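PDB 4Q7F: 5' nucleotidase family protein from Staphylococcus aureus subsp. aureus, which belongs to the 5'-nucleotidase family, pairing a calcineurin-like metallophosphoesterase domain with a 5'-nucleotidase C-terminal domain, and holds a manganese and a magnesium ion. Local coordinates for residues P387-K401 against D465-A479. Sequence-based numbering, arbitrary orientation.
With 3D1 ((2R,3S,5R)-5-(6-amino-9H-purin-9-yl)-tetrahydro-2-(hydroxymethyl)furan-3-ol), chain D.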
loop_
_atom_site.group_PDB
_atom_site.type_symbol
_atom_site.label_atom_id
_atom_site.label_comp_id
_atom_site.label_asym_id
_atom_site.label_seq_id
_atom_site.Cartn_x
_atom_site.Cartn_y
_atom_site.Cartn_z
ATOM N N PRO A 387 -9.564 -1.110 -3.728
ATOM C CA PRO A 387 -11.013 -1.022 -3.565
ATOM C C PRO A 387 -11.498 0.445 -3.436
ATOM O O PRO A 387 -12.128 0.833 -2.452
ATOM C CB PRO A 387 -11.259 -1.854 -2.311
ATOM C CG PRO A 387 -10.006 -1.704 -1.499
ATOM C CD PRO A 387 -8.882 -1.406 -2.450
ATOM N N ASN A 388 -11.206 1.249 -4.450
ATOM C CA ASN A 388 -11.614 2.644 -4.479
ATOM C C ASN A 388 -13.015 2.857 -5.052
ATOM O O ASN A 388 -13.406 2.189 -6.014
ATOM C CB ASN A 388 -10.746 3.449 -5.418
ATOM C CG ASN A 388 -9.281 3.450 -5.060
ATOM O OD1 ASN A 388 -8.427 3.521 -5.963
ATOM N ND2 ASN A 388 -8.971 3.393 -3.793
ATOM N N THR A 389 -13.731 3.823 -4.478
ATOM C CA THR A 389 -15.017 4.247 -4.995
ATOM C C THR A 389 -14.676 5.601 -5.615
ATOM O O THR A 389 -13.497 5.993 -5.641
ATOM C CB THR A 389 -16.077 4.358 -3.912
ATOM O OG1 THR A 389 -15.584 5.221 -2.894
ATOM C CG2 THR A 389 -16.380 2.974 -3.294
ATOM N N PHE A 390 -15.675 6.321 -6.103
ATOM C CA PHE A 390 -15.399 7.603 -6.770
ATOM C C PHE A 390 -16.216 8.778 -6.270
ATOM O O PHE A 390 -17.280 8.636 -5.675
ATOM C CB PHE A 390 -15.561 7.401 -8.270
ATOM C CG PHE A 390 -14.720 6.284 -8.793
ATOM C CD1 PHE A 390 -15.186 4.971 -8.754
ATOM C CD2 PHE A 390 -13.411 6.521 -9.219
ATOM C CE1 PHE A 390 -14.383 3.927 -9.191
ATOM C CE2 PHE A 390 -12.601 5.479 -9.650
ATOM C CZ PHE A 390 -13.089 4.191 -9.644
ATOM N N LYS A 391 -15.700 9.974 -6.533
ATOM C CA LYS A 391 -16.374 11.161 -6.134
ATOM C C LYS A 391 -16.257 12.220 -7.209
ATOM O O LYS A 391 -15.183 12.385 -7.826
ATOM C CB LYS A 391 -15.832 11.677 -4.803
ATOM C CG LYS A 391 -16.363 10.910 -3.590
ATOM C CD LYS A 391 -15.883 11.527 -2.294
ATOM C CE LYS A 391 -16.652 10.985 -1.103
ATOM N NZ LYS A 391 -16.541 9.493 -0.994
ATOM N N VAL A 392 -17.370 12.891 -7.473
ATOM C CA VAL A 392 -17.356 14.030 -8.403
ATOM C C VAL A 392 -17.223 15.252 -7.528
ATOM O O VAL A 392 -17.989 15.439 -6.603
ATOM C CB VAL A 392 -18.585 14.119 -9.297
ATOM C CG1 VAL A 392 -18.446 15.323 -10.231
ATOM C CG2 VAL A 392 -18.712 12.860 -10.116
ATOM N N LEU A 393 -16.199 16.045 -7.805
ATOM C CA LEU A 393 -15.895 17.227 -7.029
ATOM C C LEU A 393 -16.014 18.476 -7.851
ATOM O O LEU A 393 -15.680 18.465 -9.007
ATOM C CB LEU A 393 -14.442 17.138 -6.547
ATOM C CG LEU A 393 -14.132 15.907 -5.697
ATOM C CD1 LEU A 393 -12.676 15.998 -5.221
ATOM C CD2 LEU A 393 -15.094 15.818 -4.542
ATOM N N ALA A 394 -16.451 19.555 -7.210
ATOM C CA ALA A 394 -16.576 20.855 -7.842
ATOM C C ALA A 394 -15.304 21.613 -7.535
ATOM O O ALA A 394 -14.973 21.840 -6.351
ATOM C CB ALA A 394 -17.784 21.580 -7.288
ATOM N N VAL A 395 -14.593 21.976 -8.599
ATOM C CA VAL A 395 -13.319 22.678 -8.492
ATOM C C VAL A 395 -13.237 23.837 -9.494
ATOM O O VAL A 395 -13.805 23.777 -10.589
ATOM C CB VAL A 395 -12.121 21.716 -8.730
ATOM C CG1 VAL A 395 -12.065 20.603 -7.663
ATOM C CG2 VAL A 395 -12.186 21.070 -10.114
ATOM N N SER A 396 -12.531 24.889 -9.123
ATOM C CA SER A 396 -12.322 25.991 -10.058
ATOM C C SER A 396 -11.366 25.507 -11.142
ATOM O O SER A 396 -10.685 24.493 -10.969
ATOM C CB SER A 396 -11.707 27.177 -9.346
ATOM O OG SER A 396 -10.445 26.850 -8.842
ATOM N N GLY A 397 -11.308 26.226 -12.254
ATOM C CA GLY A 397 -10.392 25.884 -13.339
ATOM C C GLY A 397 -8.949 25.992 -12.860
ATOM O O GLY A 397 -8.067 25.284 -13.346
ATOM N N ALA A 398 -8.721 26.871 -11.889
ATOM C CA ALA A 398 -7.401 27.063 -11.293
ATOM C C ALA A 398 -7.028 25.851 -10.409
ATOM O O ALA A 398 -5.870 25.433 -10.383
ATOM C CB ALA A 398 -7.375 28.353 -10.478
ATOM N N LYS A 399 -7.994 25.312 -9.662
ATOM C CA LYS A 399 -7.716 24.132 -8.858
ATOM C C LYS A 399 -7.449 22.925 -9.774
ATOM O O LYS A 399 -6.627 22.074 -9.447
ATOM C CB LYS A 399 -8.841 23.770 -7.905
ATOM C CG LYS A 399 -8.798 24.418 -6.526
ATOM C CD LYS A 399 -9.755 23.636 -5.606
ATOM C CE LYS A 399 -9.810 24.164 -4.189
ATOM N NZ LYS A 399 -8.537 23.947 -3.454
ATOM N N LEU A 400 -8.182 22.840 -10.884
ATOM C CA LEU A 400 -7.979 21.766 -11.850
ATOM C C LEU A 400 -6.551 21.843 -12.368
ATOM O O LEU A 400 -5.885 20.835 -12.478
ATOM C CB LEU A 400 -8.941 21.869 -13.017
ATOM C CG LEU A 400 -8.710 20.881 -14.160
ATOM C CD1 LEU A 400 -8.723 19.443 -13.646
ATOM C CD2 LEU A 400 -9.770 21.074 -15.238
ATOM N N LYS A 401 -6.095 23.042 -12.710
ATOM C CA LYS A 401 -4.725 23.191 -13.183
ATOM C C LYS A 401 -3.722 22.744 -12.127
ATOM O O LYS A 401 -2.697 22.197 -12.475
ATOM C CB LYS A 401 -4.422 24.622 -13.614
ATOM C CG LYS A 401 -2.991 24.812 -14.091
ATOM C CD LYS A 401 -2.813 26.196 -14.703
ATOM C CE LYS A 401 -1.391 26.432 -15.167
ATOM N NZ LYS A 401 -0.431 26.521 -14.042
ATOM N N ASP A 465 -11.380 28.378 -18.030
ATOM C CA ASP A 465 -11.501 29.623 -17.307
ATOM C C ASP A 465 -11.111 29.297 -15.863
ATOM O O ASP A 465 -11.790 28.522 -15.193
ATOM C CB ASP A 465 -12.944 30.133 -17.412
ATOM C CG ASP A 465 -13.152 31.477 -16.743
ATOM O OD1 ASP A 465 -12.379 31.848 -15.829
ATOM O OD2 ASP A 465 -14.116 32.162 -17.147
ATOM N N LEU A 466 -10.017 29.887 -15.391
ATOM C CA LEU A 466 -9.527 29.647 -14.036
ATOM C C LEU A 466 -10.545 29.987 -12.932
ATOM O O LEU A 466 -10.456 29.444 -11.831
ATOM C CB LEU A 466 -8.225 30.414 -13.797
ATOM C CG LEU A 466 -7.018 30.026 -14.670
ATOM C CD1 LEU A 466 -5.959 31.126 -14.617
ATOM C CD2 LEU A 466 -6.431 28.665 -14.299
ATOM N N LYS A 467 -11.513 30.857 -13.239
ATOM C CA LYS A 467 -12.528 31.287 -12.274
ATOM C C LYS A 467 -13.868 30.529 -12.369
ATOM O O LYS A 467 -14.675 30.609 -11.445
ATOM C CB LYS A 467 -12.757 32.805 -12.412
ATOM C CG LYS A 467 -11.472 33.613 -12.231
ATOM C CD LYS A 467 -11.649 35.115 -12.447
ATOM C CE LYS A 467 -12.501 35.747 -11.359
ATOM N NZ LYS A 467 -12.595 37.218 -11.535
ATOM N N GLN A 468 -14.112 29.801 -13.460
ATOM C CA GLN A 468 -15.365 29.047 -13.603
ATOM C C GLN A 468 -15.315 27.788 -12.760
ATOM O O GLN A 468 -14.235 27.296 -12.488
ATOM C CB GLN A 468 -15.609 28.656 -15.061
ATOM C CG GLN A 468 -16.841 27.779 -15.274
ATOM C CD GLN A 468 -17.181 27.575 -16.740
ATOM O OE1 GLN A 468 -16.981 28.466 -17.568
ATOM N NE2 GLN A 468 -17.722 26.402 -17.064
ATOM N N THR A 469 -16.477 27.265 -12.364
ATOM C CA THR A 469 -16.543 26.024 -11.583
ATOM C C THR A 469 -16.740 24.817 -12.532
ATOM O O THR A 469 -17.621 24.848 -13.388
ATOM C CB THR A 469 -17.713 26.062 -10.578
ATOM O OG1 THR A 469 -17.574 27.180 -9.698
ATOM C CG2 THR A 469 -17.749 24.803 -9.751
ATOM N N TYR A 470 -15.931 23.771 -12.374
ATOM C CA TYR A 470 -16.016 22.558 -13.208
ATOM C C TYR A 470 -16.160 21.390 -12.287
ATOM O O TYR A 470 -15.967 21.543 -11.090
ATOM C CB TYR A 470 -14.748 22.368 -14.046
ATOM C CG TYR A 470 -14.434 23.509 -14.980
ATOM C CD1 TYR A 470 -14.956 23.553 -16.264
ATOM C CD2 TYR A 470 -13.613 24.550 -14.576
ATOM C CE1 TYR A 470 -14.668 24.613 -17.126
ATOM C CE2 TYR A 470 -13.335 25.624 -15.426
ATOM C CZ TYR A 470 -13.851 25.634 -16.701
ATOM O OH TYR A 470 -13.567 26.686 -17.556
ATOM N N THR A 471 -16.513 20.238 -12.838
ATOM C CA THR A 471 -16.623 19.012 -12.054
ATOM C C THR A 471 -15.625 17.963 -12.524
ATOM O O THR A 471 -15.390 17.796 -13.725
ATOM C CB THR A 471 -18.036 18.390 -12.075
ATOM O OG1 THR A 471 -18.480 18.200 -13.422
ATOM C CG2 THR A 471 -18.992 19.286 -11.355
ATOM N N ILE A 472 -15.074 17.223 -11.556
ATOM C CA ILE A 472 -14.104 16.211 -11.860
ATOM C C ILE A 472 -14.392 14.941 -11.075
ATOM O O ILE A 472 -14.713 14.980 -9.893
ATOM C CB ILE A 472 -12.652 16.725 -11.635
ATOM C CG1 ILE A 472 -11.626 15.690 -12.078
ATOM C CG2 ILE A 472 -12.415 17.119 -10.179
ATOM C CD1 ILE A 472 -10.200 16.219 -12.093
ATOM N N CYS A 473 -14.352 13.831 -11.784
ATOM C CA CYS A 473 -14.501 12.506 -11.161
ATOM C C CYS A 473 -13.116 12.017 -10.765
ATOM O O CYS A 473 -12.217 11.860 -11.628
ATOM C CB CYS A 473 -15.122 11.523 -12.147
ATOM S SG CYS A 473 -15.481 9.927 -11.419
ATOM N N VAL A 474 -12.917 11.801 -9.463
ATOM C CA VAL A 474 -11.667 11.281 -8.952
ATOM C C VAL A 474 -11.982 10.082 -8.064
ATOM O O VAL A 474 -13.144 9.863 -7.677
ATOM C CB VAL A 474 -10.875 12.333 -8.159
ATOM C CG1 VAL A 474 -10.739 13.606 -8.990
ATOM C CG2 VAL A 474 -11.543 12.643 -6.822
ATOM N N ASN A 475 -10.973 9.270 -7.755
ATOM C CA ASN A 475 -11.235 8.138 -6.825
ATOM C C ASN A 475 -11.232 8.616 -5.365
ATOM O O ASN A 475 -10.790 9.739 -5.085
ATOM C CB ASN A 475 -10.295 6.979 -7.077
ATOM C CG ASN A 475 -8.837 7.297 -6.768
ATOM O OD1 ASN A 475 -8.508 7.896 -5.758
ATOM N ND2 ASN A 475 -7.965 6.799 -7.597
ATOM N N ASN A 476 -11.703 7.786 -4.437
ATOM C CA ASN A 476 -11.805 8.226 -3.040
ATOM C C ASN A 476 -10.458 8.545 -2.405
ATOM O O ASN A 476 -10.375 9.400 -1.505
ATOM C CB ASN A 476 -12.545 7.220 -2.180
ATOM C CG ASN A 476 -11.780 5.950 -1.989
ATOM O OD1 ASN A 476 -11.635 5.158 -2.914
ATOM N ND2 ASN A 476 -11.301 5.733 -0.782
ATOM N N TYR A 477 -9.417 7.874 -2.890
ATOM C CA TYR A 477 -8.044 8.088 -2.404
ATOM C C TYR A 477 -7.670 9.519 -2.722
ATOM O O TYR A 477 -7.254 10.277 -1.848
ATOM C CB TYR A 477 -7.087 7.108 -3.114
ATOM C CG TYR A 477 -5.648 7.126 -2.678
ATOM C CD1 TYR A 477 -5.243 6.414 -1.551
ATOM C CD2 TYR A 477 -4.685 7.791 -3.423
ATOM C CE1 TYR A 477 -3.927 6.403 -1.148
ATOM C CE2 TYR A 477 -3.349 7.783 -3.041
ATOM C CZ TYR A 477 -2.980 7.078 -1.900
ATOM O OH TYR A 477 -1.672 7.037 -1.510
ATOM N N ARG A 478 -7.818 9.886 -3.991
ATOM C CA ARG A 478 -7.547 11.259 -4.396
ATOM C C ARG A 478 -8.423 12.292 -3.668
ATOM O O ARG A 478 -7.923 13.348 -3.296
ATOM C CB ARG A 478 -7.739 11.416 -5.887
ATOM C CG ARG A 478 -6.648 10.794 -6.700
ATOM C CD ARG A 478 -5.375 11.623 -6.689
ATOM N NE ARG A 478 -4.435 11.003 -7.608
ATOM C CZ ARG A 478 -3.495 10.120 -7.288
ATOM N NH1 ARG A 478 -3.268 9.742 -6.023
ATOM N NH2 ARG A 478 -2.764 9.613 -8.258
ATOM N N ALA A 479 -9.716 11.990 -3.481
ATOM C CA ALA A 479 -10.662 12.894 -2.835
ATOM C C ALA A 479 -10.228 13.398 -1.460
ATOM O O ALA A 479 -10.529 14.550 -1.107
ATOM C CB ALA A 479 -12.057 12.267 -2.763
HETATM O "O5'" 3D1 D . 1.349 5.804 0.876
HETATM C "C5'" 3D1 D . 0.225 5.483 0.062
HETATM C "C4'" 3D1 D . -0.324 4.113 0.422
HETATM O "O4'" 3D1 D . -1.579 3.996 -0.233
HETATM C "C1'" 3D1 D . -1.544 3.015 -1.274
HETATM N N9 3D1 D . -2.267 3.540 -2.465
HETATM C C4 3D1 D . -3.582 3.426 -2.590
HETATM N N3 3D1 D . -4.548 2.886 -1.813
HETATM C C2 3D1 D . -5.835 2.918 -2.206
HETATM N N1 3D1 D . -6.236 3.492 -3.373
HETATM C C6 3D1 D . -5.369 4.068 -4.236
HETATM N N6 3D1 D . -5.813 4.634 -5.392
HETATM C C5 3D1 D . -3.938 4.077 -3.861
HETATM N N7 3D1 D . -2.783 4.519 -4.401
HETATM C C8 3D1 D . -1.777 4.203 -3.547
HETATM C "C2'" 3D1 D . -0.081 2.644 -1.474
HETATM C "C3'" 3D1 D . 0.477 2.923 -0.091
HETATM O "O3'" 3D1 D . 0.233 1.769 0.741
HETATM O O HOH W 1 -9.843 3.106 -0.705
#
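Asn388 and Asn476 meet where strand 469-475 ends and strand 390-396 begins, beside the bound 3D1. From Asn476, CB rests 3.7 Å from Thr389 OG1, a hydroxyl that is hydrogen-bonded to Gln172 NE2. Its CG lies 3.8 Å from Thr389 N. At the tip, OD1 accepts from Thr389 N at 2.9 Å, with the donor 42° out of the carbonyl plane. Asn388 ND2 adds a weak bond to the same oxygen. The other branch, Asn476 ND2, donates to a water that Asn388 ND2 also reaches. A chi1 of 69° tucks the amide of Asn476 over its own backbone, facing Thr389. Asn476 N in turn donates to Thr389 O.

The planes of the two amides stand 64° apart, and that of Asn388 also pairs with the purine. Its ND2 donates to N1 of 3D1 at 2.8 Å and its OD1 accepts from N6; Tyr384 OH is hydrogen-bonded to OD1 as well. Tyr477 lays its ring over the purine, and the ring of Trp170 meets that of Tyr477, nearly parallel to it.

Strands 390-396 and 469-475 are antiparallel neighbours in the mixed sheet of the 5'-nucleotidase C-terminal domain. Three hydrogen-bonded pairs, Lys391-Val474, Leu393-Ile472 and Val395-Tyr470, join them by six backbone bonds. Leu393 CD1 packs on Val474 CG2 at 3.9 Å. Each strand runs at its C-terminal end, at opposite ends of the pair, into a helix with a side-chain N-cap. Ser396 OG accepts from Lys399 N, and Asn475 OD1 from Arg478 N at 2.7 Å. Gly397 CA fits 3.6 Å from Tyr470 CE2, and Ala398 N donates to Leu466 O at 3.1 Å.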